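Local coordinates for putative uncharacterized protein (Coprinopsis cinerea, PDB 3W9A) that probably hydrolyses beta-glucans, as a glycoside hydrolase family 131 catalytic domain with a beta-jelly roll fold, at residues 126-137 and 148-159; 85-96 and 193-201. One frame throughout, in Å; residues are numbered along the deposited sequence.

Contact 1. Residues 126-137 and 148-159; sequences LKYGVGSNPSNL and STPFTADTWFNF
L137 is the bump around which this contact closes: its CD2 methyl enters a hollow walled by F151, F157 and F159. With CG anti to the backbone N (chi1 -173°), the branch leans over one face of the F151 ring and brings CD2 to the edge of the F159 ring, 3.9 Å from F159 CZ. L126 CD2 lies over one face of that F159 ring, offset toward its rim, and L126 CD1 comes 3.8 Å from F159 CE2. F151 plays both parts, since its edge wedges against a face of Y128 in a T-shaped stack with planes at 77° and Y128 CE1 3.6 Å from F151 CD1; the carbonyl oxygen of P134 lies over the other face of Y128. Strands 136-141 and 144-150 form an antiparallel hairpin of the jelly roll, and the aromatics of 157-159 reach it from the opposing sheet. L137 and T149 make the hydrogen-bonded pair, with L137 N 2.8 Å from T149 O; just past the strand, F151 N donates to S135 O. Beside them N136 lays its amide along the neighbouring strand, OD1 near the P150 ring, while ND2 donates to S148 OG at 3.1 Å, almost straight and in the amide plane. A leucine at N136 would probably leave S148 OG without this donor and bring an apolar branch against that hydroxyl. F151 O accepts a hydrogen bond from R102.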
# COMPACT_ATOMS: atom_id res chain seq x y z
N LEU A 126 -2.78 5.10 5.58
CA LEU A 126 -2.61 4.39 6.82
C LEU A 126 -1.45 5.04 7.52
O LEU A 126 -0.50 5.50 6.86
CB LEU A 126 -2.31 2.91 6.57
CG LEU A 126 -3.40 2.03 5.93
CD1 LEU A 126 -2.88 0.64 5.61
CD2 LEU A 126 -4.64 1.93 6.79
N LYS A 127 -1.50 5.09 8.83
CA LYS A 127 -0.31 5.43 9.62
C LYS A 127 -0.02 4.41 10.71
O LYS A 127 -0.86 3.56 11.02
CB LYS A 127 -0.45 6.79 10.28
CG LYS A 127 -0.84 7.92 9.34
CD LYS A 127 -0.23 9.22 9.87
CE LYS A 127 -1.10 10.42 9.57
NZ LYS A 127 -0.40 11.64 10.08
N TYR A 128 1.19 4.50 11.25
CA TYR A 128 1.64 3.69 12.36
C TYR A 128 2.61 4.52 13.21
O TYR A 128 3.35 5.38 12.68
CB TYR A 128 2.35 2.45 11.82
CG TYR A 128 2.80 1.44 12.85
CD1 TYR A 128 1.88 0.66 13.54
CD2 TYR A 128 4.15 1.23 13.10
CE1 TYR A 128 2.29 -0.26 14.49
CE2 TYR A 128 4.58 0.28 14.02
CZ TYR A 128 3.64 -0.46 14.71
OH TYR A 128 4.04 -1.41 15.62
N GLY A 129 2.58 4.27 14.51
CA GLY A 129 3.52 4.86 15.48
C GLY A 129 3.12 6.23 15.99
O GLY A 129 3.97 6.98 16.43
N VAL A 130 1.82 6.52 15.97
CA VAL A 130 1.29 7.87 16.24
C VAL A 130 -0.04 7.78 16.99
O VAL A 130 -0.70 6.74 16.97
CB VAL A 130 1.15 8.68 14.91
CG1 VAL A 130 0.16 9.85 15.00
CG2 VAL A 130 2.49 9.22 14.45
N GLY A 131 -0.40 8.86 17.67
CA GLY A 131 -1.69 8.96 18.34
C GLY A 131 -1.76 8.24 19.67
O GLY A 131 -0.73 7.89 20.28
N SER A 132 -2.99 8.03 20.12
CA SER A 132 -3.29 7.33 21.37
C SER A 132 -2.68 5.92 21.43
O SER A 132 -2.10 5.52 22.45
CB SER A 132 -4.82 7.24 21.51
OG SER A 132 -5.21 6.21 22.39
N ASN A 133 -2.82 5.18 20.33
CA ASN A 133 -2.40 3.78 20.22
C ASN A 133 -1.30 3.66 19.16
O ASN A 133 -1.57 3.30 18.02
CB ASN A 133 -3.59 2.91 19.84
CG ASN A 133 -4.76 3.08 20.78
OD1 ASN A 133 -5.79 3.67 20.42
ND2 ASN A 133 -4.61 2.58 22.00
N PRO A 134 -0.06 3.98 19.52
CA PRO A 134 0.94 4.01 18.47
C PRO A 134 1.29 2.63 17.88
O PRO A 134 1.79 2.56 16.76
CB PRO A 134 2.15 4.68 19.14
CG PRO A 134 1.93 4.50 20.61
CD PRO A 134 0.44 4.51 20.80
N SER A 135 0.99 1.54 18.60
CA SER A 135 1.18 0.18 18.08
C SER A 135 0.01 -0.30 17.23
O SER A 135 -0.01 -1.46 16.80
CB SER A 135 1.42 -0.82 19.22
OG SER A 135 2.63 -0.49 19.87
N ASN A 136 -0.97 0.56 17.02
CA ASN A 136 -2.04 0.27 16.08
C ASN A 136 -1.72 0.77 14.69
O ASN A 136 -1.08 1.80 14.49
CB ASN A 136 -3.36 0.88 16.52
CG ASN A 136 -4.01 0.13 17.67
OD1 ASN A 136 -3.36 -0.64 18.37
ND2 ASN A 136 -5.30 0.35 17.87
N LEU A 137 -2.21 0.02 13.72
CA LEU A 137 -2.27 0.45 12.35
C LEU A 137 -3.58 1.24 12.21
O LEU A 137 -4.65 0.66 12.28
CB LEU A 137 -2.26 -0.78 11.45
CG LEU A 137 -2.16 -0.63 9.93
CD1 LEU A 137 -0.84 0.04 9.53
CD2 LEU A 137 -2.30 -1.98 9.25
N SER A 148 -8.65 1.76 13.49
CA SER A 148 -7.33 1.28 13.82
C SER A 148 -7.43 -0.10 14.43
O SER A 148 -8.50 -0.53 14.85
CB SER A 148 -6.58 2.26 14.76
OG SER A 148 -7.03 2.20 16.10
N THR A 149 -6.31 -0.81 14.42
CA THR A 149 -6.30 -2.18 14.89
C THR A 149 -4.87 -2.49 15.32
O THR A 149 -3.92 -1.99 14.70
CB THR A 149 -6.83 -3.16 13.81
OG1 THR A 149 -7.22 -4.39 14.41
CG2 THR A 149 -5.80 -3.44 12.74
N PRO A 150 -4.71 -3.25 16.41
CA PRO A 150 -3.35 -3.64 16.76
C PRO A 150 -2.61 -4.25 15.57
O PRO A 150 -3.12 -5.14 14.91
CB PRO A 150 -3.59 -4.67 17.86
CG PRO A 150 -4.77 -4.12 18.60
CD PRO A 150 -5.65 -3.51 17.52
N PHE A 151 -1.41 -3.74 15.28
CA PHE A 151 -0.65 -4.22 14.12
C PHE A 151 0.08 -5.53 14.51
O PHE A 151 1.29 -5.55 14.73
CB PHE A 151 0.31 -3.12 13.63
CG PHE A 151 0.90 -3.36 12.25
CD1 PHE A 151 1.98 -2.60 11.83
CD2 PHE A 151 0.38 -4.29 11.38
CE1 PHE A 151 2.52 -2.77 10.56
CE2 PHE A 151 0.93 -4.49 10.13
CZ PHE A 151 2.00 -3.73 9.71
N THR A 152 -0.69 -6.61 14.58
CA THR A 152 -0.20 -7.91 15.01
C THR A 152 0.79 -8.48 14.01
O THR A 152 0.51 -8.50 12.80
CB THR A 152 -1.35 -8.92 15.17
OG1 THR A 152 -2.45 -8.31 15.86
CG2 THR A 152 -0.90 -10.12 15.95
N ALA A 153 1.93 -8.96 14.50
CA ALA A 153 2.93 -9.60 13.66
C ALA A 153 2.34 -10.80 12.93
O ALA A 153 1.57 -11.57 13.50
CB ALA A 153 4.15 -10.03 14.49
N ASP A 154 2.68 -10.91 11.65
CA ASP A 154 2.26 -12.01 10.77
C ASP A 154 0.78 -12.11 10.39
O ASP A 154 0.40 -12.98 9.63
CB ASP A 154 2.81 -13.35 11.28
CG ASP A 154 4.32 -13.43 11.09
OD1 ASP A 154 5.05 -13.36 12.09
OD2 ASP A 154 4.78 -13.49 9.92
N THR A 155 -0.03 -11.19 10.87
CA THR A 155 -1.41 -11.11 10.43
C THR A 155 -1.49 -10.31 9.13
O THR A 155 -0.86 -9.27 9.00
CB THR A 155 -2.26 -10.48 11.54
OG1 THR A 155 -2.15 -11.30 12.72
CG2 THR A 155 -3.69 -10.38 11.12
N TRP A 156 -2.24 -10.81 8.15
CA TRP A 156 -2.35 -10.11 6.87
C TRP A 156 -3.57 -9.24 6.95
O TRP A 156 -4.66 -9.73 7.16
CB TRP A 156 -2.42 -11.08 5.68
CG TRP A 156 -1.09 -11.44 5.13
CD1 TRP A 156 -0.37 -12.60 5.36
CD2 TRP A 156 -0.27 -10.64 4.26
NE1 TRP A 156 0.82 -12.55 4.67
CE2 TRP A 156 0.91 -11.36 4.00
CE3 TRP A 156 -0.43 -9.36 3.69
CZ2 TRP A 156 1.93 -10.86 3.18
CZ3 TRP A 156 0.59 -8.87 2.86
CH2 TRP A 156 1.75 -9.61 2.62
N PHE A 157 -3.36 -7.93 6.83
CA PHE A 157 -4.42 -6.96 6.89
C PHE A 157 -4.81 -6.54 5.49
O PHE A 157 -4.00 -5.98 4.73
CB PHE A 157 -3.98 -5.78 7.74
CG PHE A 157 -3.80 -6.13 9.19
CD1 PHE A 157 -4.90 -6.16 10.05
CD2 PHE A 157 -2.54 -6.47 9.68
CE1 PHE A 157 -4.74 -6.50 11.39
CE2 PHE A 157 -2.37 -6.81 11.02
CZ PHE A 157 -3.47 -6.82 11.87
N ASN A 158 -6.05 -6.88 5.15
CA ASN A 158 -6.61 -6.60 3.84
C ASN A 158 -7.35 -5.31 3.92
O ASN A 158 -8.08 -5.07 4.88
CB ASN A 158 -7.61 -7.69 3.41
CG ASN A 158 -7.05 -9.08 3.56
OD1 ASN A 158 -7.67 -9.96 4.21
ND2 ASN A 158 -5.90 -9.31 2.95
N PHE A 159 -7.18 -4.48 2.90
CA PHE A 159 -7.91 -3.22 2.81
C PHE A 159 -8.40 -2.95 1.42
O PHE A 159 -7.80 -3.39 0.41
CB PHE A 159 -7.04 -2.05 3.21
CG PHE A 159 -6.56 -2.09 4.63
CD1 PHE A 159 -7.39 -1.68 5.67
CD2 PHE A 159 -5.28 -2.50 4.93
CE1 PHE A 159 -6.94 -1.68 6.99
CE2 PHE A 159 -4.82 -2.52 6.24
CZ PHE A 159 -5.65 -2.09 7.27

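Contact 2. Residues 85-96 and 193-201; sequences TNANLGQGNLFY and FTDSRDFHV
This is a polar, water-lined contact between two loops at one end of the beta sandwich, backed by one aromatic pair between the sheets. S196 is its centre: with OG anti to the carbonyl carbon (chi1 -54°), the hydroxyl points into the bend of 87-90 and takes the hydrogen of L89 N at 2.9 Å. Beneath it the L89 side chain lies against S196, L89 CB being 3.6 Å from S196 OG. Next to this, the CG2 methyl of T194 presses on G90 CA at 3.5 Å, a tight fit that leaves no room for a side chain at G90. Waters fill in the polar seam: one accepts from T85 N and lies 2.7 Å from S196 O, and another donates to both Y96 OH and T194 OG1. The Y96 hydroxyl in turn donates to L89 O, 2.6 Å away, tying the loop to its own strand. Deeper in, Y96 CD2 lies over the middle of the F199 face and Y96 CE2 is 3.9 Å from F199 CG, planes at 78°, a T-shaped stack; the F119 ring of strand 114-119 meets both rings obliquely. Each loop is shaped by its own side chains, through ST turns at T85 and T194 and Asx turns at N88 and D195. Both loops are sheet-to-sheet connections, as in a jelly roll: 85-92 joins strands 77-83 and 93-101, the other 182-189 and 199-201.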
# COMPACT_ATOMS: atom_id res chain seq x y z
N THR A 85 -0.09 3.93 -15.30
CA THR A 85 -1.28 3.67 -16.13
C THR A 85 -1.63 4.89 -16.93
O THR A 85 -1.29 6.00 -16.54
CB THR A 85 -2.50 3.29 -15.26
OG1 THR A 85 -3.64 3.08 -16.09
CG2 THR A 85 -2.83 4.37 -14.23
N ASN A 86 -2.32 4.69 -18.06
CA ASN A 86 -2.93 5.79 -18.81
C ASN A 86 -4.38 6.00 -18.44
O ASN A 86 -5.00 6.94 -18.91
CB ASN A 86 -2.88 5.52 -20.31
CG ASN A 86 -1.47 5.56 -20.86
OD1 ASN A 86 -0.53 6.10 -20.24
ND2 ASN A 86 -1.32 5.00 -22.04
N ALA A 87 -4.92 5.11 -17.62
CA ALA A 87 -6.32 5.20 -17.18
C ALA A 87 -6.57 6.33 -16.20
O ALA A 87 -5.66 6.85 -15.58
CB ALA A 87 -6.72 3.88 -16.53
N ASN A 88 -7.84 6.66 -16.00
CA ASN A 88 -8.24 7.61 -14.99
C ASN A 88 -8.50 6.88 -13.68
O ASN A 88 -9.51 6.18 -13.55
CB ASN A 88 -9.47 8.43 -15.44
CG ASN A 88 -9.71 9.65 -14.58
OD1 ASN A 88 -9.36 9.68 -13.41
ND2 ASN A 88 -10.33 10.67 -15.15
N LEU A 89 -7.60 7.04 -12.72
CA LEU A 89 -7.76 6.41 -11.42
C LEU A 89 -8.49 7.32 -10.41
O LEU A 89 -8.46 7.06 -9.20
CB LEU A 89 -6.39 6.01 -10.87
CG LEU A 89 -5.52 5.18 -11.80
CD1 LEU A 89 -4.17 4.88 -11.13
CD2 LEU A 89 -6.23 3.89 -12.17
N GLY A 90 -9.14 8.37 -10.91
CA GLY A 90 -9.72 9.37 -10.06
C GLY A 90 -11.06 9.91 -10.53
O GLY A 90 -11.41 11.05 -10.24
N GLN A 91 -11.82 9.08 -11.24
CA GLN A 91 -13.21 9.38 -11.55
C GLN A 91 -14.13 8.24 -11.10
O GLN A 91 -13.72 7.08 -11.06
CB GLN A 91 -13.40 9.62 -13.04
CG GLN A 91 -13.28 8.38 -13.89
CD GLN A 91 -13.41 8.67 -15.36
OE1 GLN A 91 -12.95 7.88 -16.21
NE2 GLN A 91 -14.03 9.77 -15.67
N GLY A 92 -15.38 8.58 -10.80
CA GLY A 92 -16.36 7.60 -10.40
C GLY A 92 -16.07 7.06 -9.02
O GLY A 92 -15.43 7.72 -8.21
N ASN A 93 -16.54 5.85 -8.77
CA ASN A 93 -16.31 5.15 -7.52
C ASN A 93 -15.34 4.00 -7.77
O ASN A 93 -15.64 3.07 -8.51
CB ASN A 93 -17.66 4.66 -6.95
CG ASN A 93 -17.53 3.88 -5.66
OD1 ASN A 93 -16.60 4.08 -4.87
ND2 ASN A 93 -18.49 3.02 -5.41
N LEU A 94 -14.16 4.08 -7.17
CA LEU A 94 -13.11 3.08 -7.39
C LEU A 94 -12.64 2.53 -6.07
O LEU A 94 -12.73 3.18 -5.04
CB LEU A 94 -11.89 3.67 -8.14
CG LEU A 94 -12.16 4.29 -9.51
CD1 LEU A 94 -10.92 4.92 -10.10
CD2 LEU A 94 -12.74 3.24 -10.46
N PHE A 95 -12.11 1.33 -6.13
CA PHE A 95 -11.71 0.59 -4.94
C PHE A 95 -10.25 0.27 -5.06
O PHE A 95 -9.83 -0.43 -5.99
CB PHE A 95 -12.57 -0.66 -4.80
CG PHE A 95 -14.04 -0.36 -4.64
CD1 PHE A 95 -14.84 -0.14 -5.75
CD2 PHE A 95 -14.60 -0.24 -3.37
CE1 PHE A 95 -16.19 0.16 -5.59
CE2 PHE A 95 -15.94 0.07 -3.22
CZ PHE A 95 -16.74 0.26 -4.32
N TYR A 96 -9.48 0.80 -4.12
CA TYR A 96 -8.04 0.64 -4.16
C TYR A 96 -7.70 -0.48 -3.19
O TYR A 96 -7.76 -0.28 -1.97
CB TYR A 96 -7.34 1.92 -3.74
CG TYR A 96 -7.20 3.02 -4.77
CD1 TYR A 96 -8.29 3.50 -5.47
CD2 TYR A 96 -5.94 3.59 -5.02
CE1 TYR A 96 -8.15 4.52 -6.40
CE2 TYR A 96 -5.79 4.61 -5.94
CZ TYR A 96 -6.90 5.08 -6.62
OH TYR A 96 -6.71 6.10 -7.54
N PHE A 193 -8.92 14.44 -4.79
CA PHE A 193 -8.26 14.66 -6.06
C PHE A 193 -7.03 13.77 -6.17
O PHE A 193 -6.19 13.73 -5.27
CB PHE A 193 -7.83 16.11 -6.29
CG PHE A 193 -7.01 16.26 -7.55
CD1 PHE A 193 -7.63 16.24 -8.79
CD2 PHE A 193 -5.63 16.34 -7.50
CE1 PHE A 193 -6.89 16.35 -9.95
CE2 PHE A 193 -4.88 16.45 -8.66
CZ PHE A 193 -5.52 16.46 -9.88
N THR A 194 -6.95 13.04 -7.27
CA THR A 194 -5.72 12.38 -7.66
C THR A 194 -5.42 12.68 -9.12
O THR A 194 -6.35 12.80 -9.92
CB THR A 194 -5.79 10.87 -7.42
OG1 THR A 194 -4.68 10.24 -8.02
CG2 THR A 194 -7.05 10.28 -8.04
N ASP A 195 -4.14 12.78 -9.46
CA ASP A 195 -3.71 12.95 -10.85
C ASP A 195 -3.39 11.60 -11.52
O ASP A 195 -2.79 11.56 -12.59
CB ASP A 195 -2.51 13.90 -10.90
CG ASP A 195 -1.23 13.31 -10.30
OD1 ASP A 195 -1.19 12.15 -9.86
OD2 ASP A 195 -0.24 14.04 -10.27
N SER A 196 -3.78 10.52 -10.86
CA SER A 196 -3.55 9.14 -11.31
C SER A 196 -2.07 8.72 -11.40
O SER A 196 -1.79 7.64 -11.89
CB SER A 196 -4.28 8.86 -12.62
OG SER A 196 -5.65 9.16 -12.49
N ARG A 197 -1.15 9.53 -10.89
CA ARG A 197 0.23 9.11 -10.70
C ARG A 197 0.75 9.63 -9.36
O ARG A 197 1.89 10.11 -9.25
CB ARG A 197 1.11 9.58 -11.86
CG ARG A 197 1.12 11.08 -12.04
CD ARG A 197 1.85 11.50 -13.30
NE ARG A 197 1.00 11.36 -14.47
CZ ARG A 197 1.22 11.95 -15.65
NH1 ARG A 197 2.28 12.74 -15.82
NH2 ARG A 197 0.37 11.76 -16.65
N ASP A 198 -0.10 9.53 -8.34
CA ASP A 198 0.23 10.07 -7.02
C ASP A 198 -0.25 9.18 -5.85
O ASP A 198 -0.36 9.66 -4.73
CB ASP A 198 -0.34 11.48 -6.89
CG ASP A 198 -1.85 11.52 -6.94
OD1 ASP A 198 -2.47 10.43 -7.00
OD2 ASP A 198 -2.42 12.64 -6.93
N PHE A 199 -0.51 7.90 -6.11
CA PHE A 199 -0.77 6.96 -5.06
C PHE A 199 0.50 6.17 -4.72
O PHE A 199 1.11 5.53 -5.60
CB PHE A 199 -1.91 6.03 -5.44
CG PHE A 199 -2.29 5.08 -4.35
CD1 PHE A 199 -2.87 5.55 -3.17
CD2 PHE A 199 -2.08 3.72 -4.47
CE1 PHE A 199 -3.20 4.69 -2.16
CE2 PHE A 199 -2.42 2.85 -3.45
CZ PHE A 199 -2.99 3.34 -2.29
N HIS A 200 0.91 6.22 -3.46
CA HIS A 200 2.21 5.74 -3.04
C HIS A 200 2.10 4.36 -2.44
O HIS A 200 1.67 4.20 -1.30
CB HIS A 200 2.85 6.72 -2.05
CG HIS A 200 3.16 8.05 -2.67
ND1 HIS A 200 4.42 8.60 -2.68
CD2 HIS A 200 2.37 8.90 -3.37
CE1 HIS A 200 4.38 9.76 -3.31
NE2 HIS A 200 3.15 9.96 -3.74
N VAL A 201 2.47 3.37 -3.25
CA VAL A 201 2.47 1.99 -2.79
C VAL A 201 3.79 1.76 -2.07
O VAL A 201 4.80 1.44 -2.69
CB VAL A 201 2.30 1.01 -3.96
CG1 VAL A 201 2.38 -0.42 -3.46
CG2 VAL A 201 0.99 1.25 -4.69
O HOH W 1 0.05 6.52 -13.55
O HOH W 2 -6.58 11.37 -12.75
O HOH W 3 -9.99 13.03 -8.67
O HOH W 4 -4.35 7.44 -8.27

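Overall arrangement
Both contacts are partly buried and bridge the two antiparallel sheets of the jelly roll, on opposite sides of the chain's centre, with centres about 24 Å apart. They share sheets rather than strands: 93-101 and 157-164, neighbours in one sheet, supply aromatics to contact 2 and contact 1 respectively, while 124-128 and 199-201 both pair with 114-119 in the other. Contact 1 joins segments close in sequence and combines main-chain pairing of a hairpin with apolar packing. Contact 2 brings together segments almost a hundred residues apart, and its outer part relies on hydroxyls, turns and water. Each has a T-shaped aromatic pair, but that of contact 1 lies at the end of one sheet and that of contact 2 spans the sandwich.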